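Side-chain contact in Glyco_hydro_cc domain-containing protein (Pseudomonas viridiflava, PDB 6UAV), which probably cleaves beta-1,3-glucan chains internally, as a family GH128 (subgroup II) endo-beta-1,3-glucanase: residues S168-L173 and K178-T183. Sequence-based numbering, arbitrary orientation. Where two conformers were deposited one is given.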
loop_
_atom_site.group_PDB
_atom_site.type_symbol
_atom_site.label_atom_id
_atom_site.label_comp_id
_atom_site.label_asym_id
_atom_site.label_seq_id
_atom_site.Cartn_x
_atom_site.Cartn_y
_atom_site.Cartn_z
ATOM N N SER A 168 -5.728 -8.776 13.619
ATOM C CA SER A 168 -7.163 -8.992 13.897
ATOM C C SER A 168 -7.962 -8.384 12.725
ATOM O O SER A 168 -8.968 -9.006 12.282
ATOM C CB SER A 168 -7.520 -8.448 15.256
ATOM O OG SER A 168 -7.751 -7.061 15.235
ATOM N N MET A 169 -7.481 -7.271 12.166
ATOM C CA MET A 169 -8.173 -6.633 11.042
ATOM C C MET A 169 -7.977 -7.518 9.786
ATOM O O MET A 169 -8.927 -7.690 9.006
ATOM C CB MET A 169 -7.675 -5.213 10.821
ATOM C CG MET A 169 -8.069 -4.240 11.895
ATOM S SD MET A 169 -9.804 -4.213 12.333
ATOM C CE MET A 169 -10.528 -3.480 10.886
ATOM N N LEU A 170 -6.793 -8.078 9.561
ATOM C CA LEU A 170 -6.587 -9.023 8.436
ATOM C C LEU A 170 -7.465 -10.261 8.645
ATOM O O LEU A 170 -8.057 -10.750 7.636
ATOM C CB LEU A 170 -5.121 -9.377 8.270
ATOM C CG LEU A 170 -4.202 -8.176 7.993
ATOM C CD1 LEU A 170 -2.759 -8.646 7.849
ATOM C CD2 LEU A 170 -4.661 -7.346 6.786
ATOM N N ASP A 171 -7.562 -10.782 9.862
ATOM C CA ASP A 171 -8.463 -11.958 10.100
ATOM C C ASP A 171 -9.887 -11.577 9.740
ATOM O O ASP A 171 -10.586 -12.378 9.038
ATOM C CB ASP A 171 -8.330 -12.512 11.507
ATOM C CG ASP A 171 -7.063 -13.293 11.746
ATOM O OD1 ASP A 171 -6.303 -13.491 10.745
ATOM O OD2 ASP A 171 -6.840 -13.702 12.927
ATOM N N ARG A 172 -10.357 -10.420 10.193
ATOM C CA ARG A 172 -11.745 -10.003 9.908
ATOM C C ARG A 172 -11.929 -9.920 8.388
ATOM O O ARG A 172 -12.961 -10.422 7.907
ATOM C CB ARG A 172 -12.086 -8.719 10.663
ATOM C CG ARG A 172 -12.252 -8.938 12.163
ATOM C CD ARG A 172 -11.880 -7.746 13.069
ATOM N NE ARG A 172 -12.583 -6.537 12.657
ATOM C CZ ARG A 172 -12.841 -5.489 13.447
ATOM N NH1 ARG A 172 -13.510 -4.445 12.970
ATOM N NH2 ARG A 172 -12.438 -5.502 14.711
ATOM N N LEU A 173 -10.955 -9.351 7.668
ATOM C CA LEU A 173 -11.094 -9.121 6.199
ATOM C C LEU A 173 -10.836 -10.392 5.393
ATOM O O LEU A 173 -11.119 -10.396 4.210
ATOM C CB LEU A 173 -10.180 -7.994 5.740
ATOM C CG LEU A 173 -10.603 -6.603 6.217
ATOM C CD1 LEU A 173 -9.505 -5.612 5.951
ATOM C CD2 LEU A 173 -11.861 -6.134 5.553
ATOM N N LYS A 178 -9.550 -13.417 -0.009
ATOM C CA LYS A 178 -8.511 -12.744 -0.798
ATOM C C LYS A 178 -7.257 -12.495 0.039
ATOM O O LYS A 178 -7.332 -12.116 1.231
ATOM C CB LYS A 178 -9.019 -11.371 -1.221
ATOM C CG LYS A 178 -10.233 -11.384 -2.130
ATOM C CD LYS A 178 -10.099 -12.278 -3.378
ATOM C CE LYS A 178 -11.350 -12.134 -4.225
ATOM N NZ LYS A 178 -11.140 -12.654 -5.586
ATOM N N PRO A 179 -6.069 -12.707 -0.568
ATOM C CA PRO A 179 -4.815 -12.287 0.050
ATOM C C PRO A 179 -4.661 -10.762 -0.031
ATOM O O PRO A 179 -5.480 -10.052 -0.619
ATOM C CB PRO A 179 -3.762 -13.030 -0.755
ATOM C CG PRO A 179 -4.382 -13.065 -2.113
ATOM C CD PRO A 179 -5.848 -13.367 -1.865
ATOM N N PHE A 180 -3.672 -10.254 0.708
ATOM C CA PHE A 180 -3.540 -8.816 1.006
ATOM C C PHE A 180 -2.184 -8.286 0.565
ATOM O O PHE A 180 -1.174 -9.028 0.632
ATOM C CB PHE A 180 -3.617 -8.535 2.496
ATOM C CG PHE A 180 -4.881 -9.070 3.113
ATOM C CD1 PHE A 180 -6.038 -8.333 3.016
ATOM C CD2 PHE A 180 -4.862 -10.223 3.886
ATOM C CE1 PHE A 180 -7.207 -8.789 3.598
ATOM C CE2 PHE A 180 -6.025 -10.653 4.501
ATOM C CZ PHE A 180 -7.196 -9.934 4.349
ATOM N N TRP A 181 -2.169 -7.004 0.277
ATOM C CA TRP A 181 -0.981 -6.150 0.443
ATOM C C TRP A 181 -1.324 -5.139 1.538
ATOM O O TRP A 181 -2.395 -4.455 1.453
ATOM C CB TRP A 181 -0.650 -5.417 -0.862
ATOM C CG TRP A 181 -0.179 -6.238 -2.029
ATOM C CD1 TRP A 181 -0.504 -7.503 -2.438
ATOM C CD2 TRP A 181 0.715 -5.718 -3.031
ATOM N NE1 TRP A 181 0.125 -7.806 -3.623
ATOM C CE2 TRP A 181 0.871 -6.717 -4.011
ATOM C CE3 TRP A 181 1.423 -4.517 -3.147
ATOM C CZ2 TRP A 181 1.702 -6.539 -5.125
ATOM C CZ3 TRP A 181 2.221 -4.345 -4.247
ATOM C CH2 TRP A 181 2.340 -5.335 -5.232
ATOM N N VAL A 182 -0.447 -4.975 2.530
ATOM C CA VAL A 182 -0.709 -3.975 3.586
ATOM C C VAL A 182 0.137 -2.765 3.194
ATOM O O VAL A 182 1.338 -2.754 3.516
ATOM C CB VAL A 182 -0.354 -4.552 4.967
ATOM C CG1 VAL A 182 -0.431 -3.469 6.017
ATOM C CG2 VAL A 182 -1.239 -5.750 5.356
ATOM N N THR A 183 -0.462 -1.776 2.521
ATOM C CA THR A 183 0.344 -0.816 1.722
ATOM C C THR A 183 0.644 0.465 2.497
ATOM O O THR A 183 1.320 1.341 1.975
ATOM C CB THR A 183 -0.347 -0.560 0.377
ATOM O OG1 THR A 183 -1.682 -0.136 0.653
ATOM C CG2 THR A 183 -0.337 -1.806 -0.471
HETATM O O HOH W 1 -9.915 -11.425 1.945
#
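Leu170 lays its CD2 methyl over the middle of one face of the Phe180 ring, 4.0 Å from CD2 to the ring centroid and only 7° off the ring normal, a CH-pi contact. The two side chains run past each other in opposite directions, the leucine reaching in from the helix and the phenylalanine out from the strand. With its CG anti to the carbonyl carbon (chi1 -56°), Phe180 sends its ring out to the helix backbone, where CZ lies 3.5 Å from Leu170 O. A long, flat aromatic can reach across the 11.2 Å between helix and strand axes and offer the methyl a broad face. Leucine suits the facing position because its forked end serves two partners: besides covering the ring, CD2 packs 4.0 Å from CG2 of Val182, and CD1 touches the same methyl. Val182, two residues along and on the same side of the sheet, has the beta-branched shape that suits a strand. Leu173, one helical turn beyond Leu170, brings CB obliquely to the ring, 3.7 Å from Phe180 CE1, while its side chain also touches Val133 and Leu136 of helix 132-146. On the ring face opposite Leu170 lies Lys178 O, offset toward the rim, so the ring lies between a methyl and a carbonyl oxygen. Where the chain leaves the helix, a water donates to Leu173 O (2.8 Å) and accepts from Lys178 N, bridging two backbone groups across the connecting loop. Trp181 points the other way, into the barrel interior, where it meets Trp27 and Tyr156 edge-to-face. Helix 166-173 thus packs through apolar side chains on the outer surface of strand 180-185, within the beta-alpha-beta unit begun by strand 156-161, as is characteristic of the eight-stranded TIM barrel of glycoside hydrolases.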